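Local coordinates for protein - conserved hypothetical (Bacillus anthracis, PDB 4LES) that is of unknown function, a conserved hypothetical protein built largely of antiparallel beta-sheets, at residues A[124-137]-A[167-181]. Numbering follows the deposited sequence.
Sequences SEPMKLAFLPSVDL and KELKPGEVKRQNKVY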
ATOM      1  N   SER A 124     -10.266  21.884   6.851  1.00 82.67           N
ATOM      2  CA  SER A 124     -11.686  22.208   6.930  1.00 88.64           C
ATOM      3  C   SER A 124     -12.300  22.404   5.557  1.00 91.27           C
ATOM      4  O   SER A 124     -13.462  22.791   5.446  1.00 96.67           O
ATOM      5  CB  SER A 124     -11.868  23.470   7.761  1.00 94.16           C
ATOM      6  OG  SER A 124     -11.059  24.506   7.240  1.00 94.47           O
ATOM      7  N   GLU A 125     -11.516  22.150   4.513  1.00 91.20           N
ATOM      8  CA  GLU A 125     -12.000  22.245   3.136  1.00 94.01           C
ATOM      9  C   GLU A 125     -11.788  20.959   2.376  1.00 86.56           C
ATOM     10  O   GLU A 125     -10.918  20.178   2.730  1.00 81.59           O
ATOM     11  CB  GLU A 125     -11.279  23.343   2.390  1.00 98.41           C
ATOM     12  CG  GLU A 125     -11.873  24.712   2.612  1.00110.20           C
ATOM     13  CD  GLU A 125     -11.107  25.768   1.864  1.00115.17           C
ATOM     14  OE1 GLU A 125      -9.863  25.627   1.768  1.00113.70           O
ATOM     15  OE2 GLU A 125     -11.741  26.732   1.389  1.00124.06           O
ATOM     16  N   PRO A 126     -12.593  20.730   1.327  1.00 73.69           N
ATOM     17  CA  PRO A 126     -12.331  19.541   0.548  1.00 70.62           C
ATOM     18  C   PRO A 126     -10.966  19.709  -0.078  1.00 68.37           C
ATOM     19  O   PRO A 126     -10.566  20.815  -0.391  1.00 70.30           O
ATOM     20  CB  PRO A 126     -13.427  19.558  -0.514  1.00 75.09           C
ATOM     21  CG  PRO A 126     -14.526  20.363   0.095  1.00 79.06           C
ATOM     22  CD  PRO A 126     -13.819  21.419   0.887  1.00 78.45           C
HETATM   23  N   MSE A 127     -10.238  18.616  -0.223  0.50 64.54           N
HETATM   24  CA  MSE A 127      -8.913  18.656  -0.823  0.50 63.90           C
HETATM   25  C   MSE A 127      -8.915  17.611  -1.897  0.50 63.31           C
HETATM   26  O   MSE A 127      -9.639  16.622  -1.804  0.50 61.30           O
HETATM   27  CB  MSE A 127      -7.826  18.376   0.215  0.50 62.00           C
HETATM   28  CG  MSE A 127      -7.838  19.350   1.408  0.50 66.04           C
HETATM   29 SE   MSE A 127      -7.639  21.252   0.893  0.50 73.51          SE
HETATM   30  CE  MSE A 127      -6.586  20.966  -0.751  0.50 73.21           C
ATOM     31  N   LYS A 128      -8.092  17.810  -2.917  1.00 64.29           N
ATOM     32  CA  LYS A 128      -8.022  16.892  -4.039  1.00 63.50           C
ATOM     33  C   LYS A 128      -7.236  15.641  -3.711  1.00 60.30           C
ATOM     34  O   LYS A 128      -6.191  15.690  -3.048  1.00 54.82           O
ATOM     35  CB  LYS A 128      -7.373  17.566  -5.226  1.00 70.34           C
ATOM     36  CG  LYS A 128      -8.037  18.883  -5.610  1.00 77.88           C
ATOM     37  CD  LYS A 128      -7.408  19.498  -6.846  1.00 88.26           C
ATOM     38  CE  LYS A 128      -7.537  18.585  -8.062  1.00 93.26           C
ATOM     39  NZ  LYS A 128      -7.167  19.294  -9.321  1.00106.05           N
ATOM     40  N   LEU A 129      -7.743  14.529  -4.232  1.00 57.80           N
ATOM     41  CA  LEU A 129      -7.161  13.219  -4.095  1.00 59.08           C
ATOM     42  C   LEU A 129      -5.726  13.250  -4.618  1.00 55.78           C
ATOM     43  O   LEU A 129      -4.841  12.568  -4.089  1.00 52.69           O
ATOM     44  CB  LEU A 129      -7.987  12.234  -4.928  1.00 66.30           C
ATOM     45  CG  LEU A 129      -8.011  10.777  -4.547  1.00 72.02           C
ATOM     46  CD1 LEU A 129      -8.693  10.660  -3.194  1.00 76.65           C
ATOM     47  CD2 LEU A 129      -8.754   9.964  -5.603  1.00 76.30           C
ATOM     48  N   ALA A 130      -5.505  14.054  -5.652  1.00 57.97           N
ATOM     49  CA  ALA A 130      -4.176  14.218  -6.250  1.00 61.66           C
ATOM     50  C   ALA A 130      -3.138  14.707  -5.231  1.00 59.32           C
ATOM     51  O   ALA A 130      -1.950  14.439  -5.381  1.00 62.46           O
ATOM     52  CB  ALA A 130      -4.238  15.186  -7.428  1.00 66.97           C
ATOM     53  N   PHE A 131      -3.575  15.418  -4.201  1.00 55.61           N
ATOM     54  CA  PHE A 131      -2.629  15.883  -3.196  1.00 55.87           C
ATOM     55  C   PHE A 131      -2.381  14.870  -2.080  1.00 54.12           C
ATOM     56  O   PHE A 131      -1.649  15.165  -1.180  1.00 52.36           O
ATOM     57  CB  PHE A 131      -3.054  17.218  -2.618  1.00 57.39           C
ATOM     58  CG  PHE A 131      -3.148  18.330  -3.652  1.00 62.37           C
ATOM     59  CD1 PHE A 131      -2.143  18.514  -4.605  1.00 65.48           C
ATOM     60  CD2 PHE A 131      -4.187  19.227  -3.618  1.00 66.44           C
ATOM     61  CE1 PHE A 131      -2.202  19.550  -5.533  1.00 72.06           C
ATOM     62  CE2 PHE A 131      -4.251  20.285  -4.536  1.00 74.67           C
ATOM     63  CZ  PHE A 131      -3.258  20.438  -5.499  1.00 74.40           C
ATOM     64  N   LEU A 132      -2.989  13.685  -2.118  1.00 52.56           N
ATOM     65  CA  LEU A 132      -2.679  12.681  -1.080  1.00 51.45           C
ATOM     66  C   LEU A 132      -1.184  12.409  -1.052  1.00 51.69           C
ATOM     67  O   LEU A 132      -0.576  12.262  -2.092  1.00 51.64           O
ATOM     68  CB  LEU A 132      -3.407  11.371  -1.310  1.00 53.20           C
ATOM     69  CG  LEU A 132      -4.773  11.224  -0.660  1.00 56.15           C
ATOM     70  CD1 LEU A 132      -5.397   9.902  -1.100  1.00 63.52           C
ATOM     71  CD2 LEU A 132      -4.650  11.252   0.848  1.00 54.83           C
ATOM     72  N   PRO A 133      -0.580  12.345   0.146  1.00 51.13           N
ATOM     73  CA  PRO A 133       0.846  12.108   0.163  1.00 48.75           C
ATOM     74  C   PRO A 133       1.260  10.772  -0.428  1.00 48.05           C
ATOM     75  O   PRO A 133       0.536   9.795  -0.335  1.00 44.49           O
ATOM     76  CB  PRO A 133       1.183  12.131   1.655  1.00 50.74           C
ATOM     77  CG  PRO A 133       0.137  12.990   2.271  1.00 52.68           C
ATOM     78  CD  PRO A 133      -1.103  12.674   1.484  1.00 52.45           C
ATOM     79  N   SER A 134       2.453  10.741  -1.002  1.00 48.18           N
ATOM     80  CA  SER A 134       3.022   9.520  -1.522  1.00 47.12           C
ATOM     81  C   SER A 134       3.313   8.516  -0.388  1.00 41.67           C
ATOM     82  O   SER A 134       3.708   8.894   0.728  1.00 40.05           O
ATOM     83  CB  SER A 134       4.350   9.842  -2.199  1.00 50.44           C
ATOM     84  OG  SER A 134       5.254  10.406  -1.253  1.00 50.91           O
ATOM     85  N   VAL A 135       3.098   7.244  -0.677  1.00 40.85           N
ATOM     86  CA  VAL A 135       3.423   6.159   0.244  1.00 40.61           C
ATOM     87  C   VAL A 135       4.160   5.177  -0.644  1.00 41.73           C
ATOM     88  O   VAL A 135       3.563   4.605  -1.541  1.00 44.29           O
ATOM     89  CB  VAL A 135       2.168   5.496   0.867  1.00 42.49           C
ATOM     90  CG1 VAL A 135       2.572   4.318   1.742  1.00 40.67           C
ATOM     91  CG2 VAL A 135       1.346   6.497   1.681  1.00 42.93           C
ATOM     92  N   ASP A 136       5.460   4.999  -0.415  1.00 43.20           N
ATOM     93  CA  ASP A 136       6.260   4.108  -1.244  1.00 43.39           C
ATOM     94  C   ASP A 136       7.024   3.047  -0.479  1.00 43.46           C
ATOM     95  O   ASP A 136       7.487   3.274   0.622  1.00 43.72           O
ATOM     96  CB  ASP A 136       7.295   4.899  -1.995  1.00 48.33           C
ATOM     97  CG  ASP A 136       6.688   5.902  -2.946  1.00 48.47           C
ATOM     98  OD1 ASP A 136       5.748   5.566  -3.692  1.00 54.59           O
ATOM     99  OD2 ASP A 136       7.170   7.022  -2.927  1.00 50.39           O
ATOM    100  N   LEU A 137       7.131   1.889  -1.118  1.00 43.65           N
ATOM    101  CA  LEU A 137       7.909   0.793  -0.645  1.00 44.60           C
ATOM    102  C   LEU A 137       9.315   1.089  -1.105  1.00 44.70           C
ATOM    103  O   LEU A 137       9.537   1.339  -2.297  1.00 44.82           O
ATOM    104  CB  LEU A 137       7.431  -0.508  -1.254  1.00 42.98           C
ATOM    105  CG  LEU A 137       8.265  -1.719  -0.879  1.00 46.01           C
ATOM    106  CD1 LEU A 137       8.038  -2.075   0.592  1.00 47.53           C
ATOM    107  CD2 LEU A 137       7.897  -2.871  -1.790  1.00 47.63           C
ATOM    108  N   LYS A 167     -13.038  12.514  -6.651  1.00 69.15           N
ATOM    109  CA  LYS A 167     -11.876  13.308  -6.974  1.00 70.74           C
ATOM    110  C   LYS A 167     -11.365  14.169  -5.791  1.00 70.87           C
ATOM    111  O   LYS A 167     -10.229  14.657  -5.814  1.00 71.03           O
ATOM    112  CB  LYS A 167     -12.158  14.179  -8.190  1.00 72.71           C
ATOM    113  CG  LYS A 167     -12.262  13.394  -9.493  1.00 76.08           C
ATOM    114  CD  LYS A 167     -12.302  14.337 -10.687  1.00 77.98           C
ATOM    115  CE  LYS A 167     -12.217  13.600 -12.017  1.00 81.67           C
ATOM    116  NZ  LYS A 167     -12.231  14.553 -13.180  1.00 84.63           N
ATOM    117  N   GLU A 168     -12.200  14.366  -4.779  1.00 67.62           N
ATOM    118  CA  GLU A 168     -11.803  15.130  -3.621  1.00 68.81           C
ATOM    119  C   GLU A 168     -12.271  14.454  -2.359  1.00 66.80           C
ATOM    120  O   GLU A 168     -13.274  13.750  -2.382  1.00 66.91           O
ATOM    121  CB  GLU A 168     -12.394  16.528  -3.689  1.00 73.01           C
ATOM    122  CG  GLU A 168     -11.926  17.291  -4.913  1.00 79.20           C
ATOM    123  CD  GLU A 168     -12.337  18.737  -4.899  1.00 85.45           C
ATOM    124  OE1 GLU A 168     -13.218  19.089  -4.092  1.00 90.11           O
ATOM    125  OE2 GLU A 168     -11.782  19.515  -5.707  1.00 92.66           O
ATOM    126  N   LEU A 169     -11.517  14.616  -1.272  1.00 64.14           N
ATOM    127  CA  LEU A 169     -11.948  14.107   0.019  1.00 63.15           C
ATOM    128  C   LEU A 169     -12.530  15.259   0.756  1.00 63.94           C
ATOM    129  O   LEU A 169     -11.987  16.361   0.731  1.00 66.33           O
ATOM    130  CB  LEU A 169     -10.828  13.596   0.891  1.00 63.19           C
ATOM    131  CG  LEU A 169     -10.008  12.398   0.509  1.00 65.50           C
ATOM    132  CD1 LEU A 169      -9.123  12.775  -0.668  1.00 68.52           C
ATOM    133  CD2 LEU A 169      -9.176  11.967   1.721  1.00 64.11           C
ATOM    134  N   LYS A 170     -13.610  14.998   1.458  1.00 64.43           N
ATOM    135  CA  LYS A 170     -14.252  16.018   2.228  1.00 67.10           C
ATOM    136  C   LYS A 170     -13.562  16.169   3.558  1.00 67.27           C
ATOM    137  O   LYS A 170     -12.842  15.264   3.987  1.00 65.94           O
ATOM    138  CB  LYS A 170     -15.716  15.669   2.403  1.00 70.82           C
ATOM    139  CG  LYS A 170     -16.472  15.792   1.093  1.00 72.47           C
ATOM    140  CD  LYS A 170     -17.965  15.751   1.310  1.00 76.45           C
ATOM    141  CE  LYS A 170     -18.691  16.235   0.076  1.00 77.27           C
ATOM    142  NZ  LYS A 170     -20.154  16.139   0.293  1.00 81.21           N
ATOM    143  N   PRO A 171     -13.763  17.322   4.218  1.00 70.13           N
ATOM    144  CA  PRO A 171     -13.154  17.557   5.525  1.00 71.34           C
ATOM    145  C   PRO A 171     -13.425  16.401   6.485  1.00 70.68           C
ATOM    146  O   PRO A 171     -14.575  16.094   6.752  1.00 73.33           O
ATOM    147  CB  PRO A 171     -13.845  18.833   6.022  1.00 75.89           C
ATOM    148  CG  PRO A 171     -14.374  19.498   4.809  1.00 76.76           C
ATOM    149  CD  PRO A 171     -14.555  18.473   3.743  1.00 72.24           C
ATOM    150  N   GLY A 172     -12.373  15.751   6.975  1.00 69.18           N
ATOM    151  CA  GLY A 172     -12.515  14.626   7.912  1.00 69.50           C
ATOM    152  C   GLY A 172     -12.733  13.273   7.247  1.00 68.20           C
ATOM    153  O   GLY A 172     -12.786  12.250   7.930  1.00 68.75           O
ATOM    154  N   GLU A 173     -12.838  13.257   5.919  1.00 66.76           N
ATOM    155  CA  GLU A 173     -13.076  12.019   5.180  1.00 66.68           C
ATOM    156  C   GLU A 173     -11.780  11.201   5.022  1.00 63.72           C
ATOM    157  O   GLU A 173     -10.692  11.751   4.891  1.00 58.71           O
ATOM    158  CB  GLU A 173     -13.697  12.325   3.811  1.00 68.91           C
ATOM    159  CG  GLU A 173     -14.209  11.083   3.099  1.00 73.24           C
ATOM    160  CD  GLU A 173     -14.667  11.334   1.664  1.00 74.49           C
ATOM    161  OE1 GLU A 173     -15.093  12.471   1.331  1.00 70.38           O
ATOM    162  OE2 GLU A 173     -14.596  10.359   0.871  1.00 76.73           O
ATOM    163  N   VAL A 174     -11.917   9.879   5.055  1.00 64.78           N
ATOM    164  CA  VAL A 174     -10.782   8.973   4.935  1.00 64.54           C
ATOM    165  C   VAL A 174     -10.854   8.218   3.609  1.00 66.29           C
ATOM    166  O   VAL A 174     -11.912   7.784   3.196  1.00 68.27           O
ATOM    167  CB  VAL A 174     -10.759   7.961   6.082  1.00 66.65           C
ATOM    168  CG1 VAL A 174      -9.515   7.102   5.996  1.00 68.29           C
ATOM    169  CG2 VAL A 174     -10.800   8.658   7.434  1.00 67.08           C
ATOM    170  N   LYS A 175      -9.719   8.050   2.955  1.00 66.23           N
ATOM    171  CA  LYS A 175      -9.647   7.347   1.682  1.00 66.86           C
ATOM    172  C   LYS A 175      -8.555   6.280   1.694  1.00 66.52           C
ATOM    173  O   LYS A 175      -7.392   6.572   1.985  1.00 61.58           O
ATOM    174  CB  LYS A 175      -9.419   8.382   0.582  1.00 69.31           C
ATOM    175  CG  LYS A 175      -8.738   7.901  -0.689  1.00 76.11           C
ATOM    176  CD  LYS A 175      -9.497   6.825  -1.471  1.00 84.40           C
ATOM    177  CE  LYS A 175      -8.732   6.490  -2.758  1.00 90.31           C
ATOM    178  NZ  LYS A 175      -8.902   5.091  -3.244  1.00 96.15           N
ATOM    179  N   ARG A 176      -8.935   5.042   1.393  1.00 69.13           N
ATOM    180  CA  ARG A 176      -7.980   3.937   1.342  1.00 75.41           C
ATOM    181  C   ARG A 176      -7.001   4.173   0.217  1.00 78.14           C
ATOM    182  O   ARG A 176      -7.360   4.701  -0.807  1.00 76.08           O
ATOM    183  CB  ARG A 176      -8.659   2.591   1.119  1.00 80.20           C
ATOM    184  CG  ARG A 176      -9.493   2.046   2.275  1.00 85.24           C
ATOM    185  CD  ARG A 176      -8.761   2.004   3.624  1.00 88.74           C
ATOM    186  NE  ARG A 176      -7.423   1.361   3.612  1.00 92.44           N
ATOM    187  CZ  ARG A 176      -7.139   0.101   3.959  1.00 95.30           C
ATOM    188  NH1 ARG A 176      -8.078  -0.746   4.370  1.00101.28           N
ATOM    189  NH2 ARG A 176      -5.889  -0.322   3.889  1.00 96.91           N
ATOM    190  N   GLN A 177      -5.747   3.817   0.437  1.00 55.70           N
ATOM    191  CA  GLN A 177      -4.700   3.969  -0.583  1.00 60.81           C
ATOM    192  C   GLN A 177      -3.745   2.779  -0.506  1.00 59.28           C
ATOM    193  O   GLN A 177      -2.558   2.899  -0.158  1.00 59.93           O
ATOM    194  CB  GLN A 177      -3.984   5.366  -0.579  1.00 73.86           C
ATOM    195  CG  GLN A 177      -3.582   6.003   0.762  1.00 84.30           C
ATOM    196  CD  GLN A 177      -2.745   7.313   0.629  1.00 93.23           C
ATOM    197  OE1 GLN A 177      -2.846   8.231   1.458  1.00 85.09           O
ATOM    198  NE2 GLN A 177      -1.922   7.393  -0.414  1.00101.47           N
ATOM    199  N   ASN A 178      -4.302   1.611  -0.828  1.00 50.17           N
ATOM    200  CA  ASN A 178      -3.523   0.385  -0.866  1.00 51.54           C
ATOM    201  C   ASN A 178      -2.592   0.352  -2.070  1.00 49.28           C
ATOM    202  O   ASN A 178      -3.005   0.701  -3.148  1.00 52.76           O
ATOM    203  CB  ASN A 178      -4.457  -0.825  -0.880  1.00 47.59           C
ATOM    204  CG  ASN A 178      -5.240  -0.952   0.420  1.00 49.44           C
ATOM    205  OD1 ASN A 178      -4.752  -0.589   1.486  1.00 50.22           O
ATOM    206  ND2 ASN A 178      -6.450  -1.423   0.333  1.00 52.37           N
ATOM    207  N   LYS A 179      -1.336  -0.025  -1.876  1.00 43.69           N
ATOM    208  CA  LYS A 179      -0.401  -0.161  -3.000  1.00 47.41           C
ATOM    209  C   LYS A 179      -0.005  -1.622  -3.093  1.00 43.94           C
ATOM    210  O   LYS A 179       0.167  -2.292  -2.056  1.00 39.57           O
ATOM    211  CB  LYS A 179       0.904   0.592  -2.743  1.00 51.72           C
ATOM    212  CG  LYS A 179       0.786   1.974  -2.160  1.00 53.33           C
ATOM    213  CD  LYS A 179       0.164   2.935  -3.122  1.00 57.18           C
ATOM    214  CE  LYS A 179       0.415   4.338  -2.587  1.00 64.14           C
ATOM    215  NZ  LYS A 179      -0.509   5.322  -3.160  1.00 73.18           N
ATOM    216  N   VAL A 180       0.186  -2.111  -4.308  1.00 42.63           N
ATOM    217  CA  VAL A 180       0.622  -3.480  -4.508  1.00 44.69           C
ATOM    218  C   VAL A 180       1.813  -3.512  -5.450  1.00 47.27           C
ATOM    219  O   VAL A 180       1.746  -3.013  -6.580  1.00 50.01           O
ATOM    220  CB  VAL A 180      -0.519  -4.377  -5.039  1.00 49.86           C
ATOM    221  CG1 VAL A 180      -0.046  -5.810  -5.217  1.00 49.62           C
ATOM    222  CG2 VAL A 180      -1.707  -4.322  -4.089  1.00 49.15           C
ATOM    223  N   TYR A 181       2.904  -4.105  -4.976  1.00 45.83           N
ATOM    224  CA  TYR A 181       4.130  -4.216  -5.757  1.00 49.14           C
ATOM    225  C   TYR A 181       4.474  -5.664  -6.059  1.00 52.76           C
ATOM    226  O   TYR A 181       4.077  -6.580  -5.338  1.00 53.03           O
ATOM    227  CB  TYR A 181       5.288  -3.571  -4.993  1.00 48.36           C
ATOM    228  CG  TYR A 181       4.976  -2.200  -4.441  1.00 45.01           C
ATOM    229  CD1 TYR A 181       4.372  -2.053  -3.193  1.00 42.14           C
ATOM    230  CD2 TYR A 181       5.258  -1.048  -5.167  1.00 50.92           C
ATOM    231  CE1 TYR A 181       4.087  -0.796  -2.669  1.00 40.69           C
ATOM    232  CE2 TYR A 181       4.973   0.219  -4.647  1.00 50.47           C
ATOM    233  CZ  TYR A 181       4.377   0.334  -3.398  1.00 42.59           C
ATOM    234  OH  TYR A 181       4.091   1.582  -2.873  1.00 42.33           O
TER
HETATM  235  O   HOH W   1      -8.122  14.813  -7.209  1.00 79.86           O
HETATM  236  O   HOH W   2       2.441   6.772  -3.298  1.00 63.78           O
HETATM  237  O   HOH W   3       4.433   3.568  -4.509  1.00 57.13           O
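With CG of L129 swung opposite its backbone N (chi1 -154°) and CG of L169 opposite its own carbonyl carbon, the two leucines meet at about a right angle; their CD1 atoms, 3.3 Å apart, pack tighter than usual. CG of K175 lies against the same L129 methyl, and L132 CD1 packs against that K175 CG. Beside this packing, M127 and L169 form an antiparallel hydrogen-bonded pair: M127 N gives to L169 O (3.0 Å) and L169 N to M127 O (2.8 Å). L129 N adds a nearly straight bond to K167 O (2.9 Å, 177° at the hydrogen), although it approaches from above the carbonyl plane. Q177, its CG between backbone N and carbonyl carbon and its chain extended beyond, brings NE2 3.4 Å from P133 O in a weak hydrogen bond; its buried OE1 faces the L132 methyls and has no polar partner. L137 CB sits over one face of the Y181 ring, 3.9 Å from the centroid, a CH-pi contact, while a water links Y181 OH to D136 OD1. The axes of 135-137 and 179-181, 8.6 Å apart and nearly parallel (19°), belong to different sheets meeting through side chains, whereas 127-128 and 168-169 form a two-stranded antiparallel beta-ribbon.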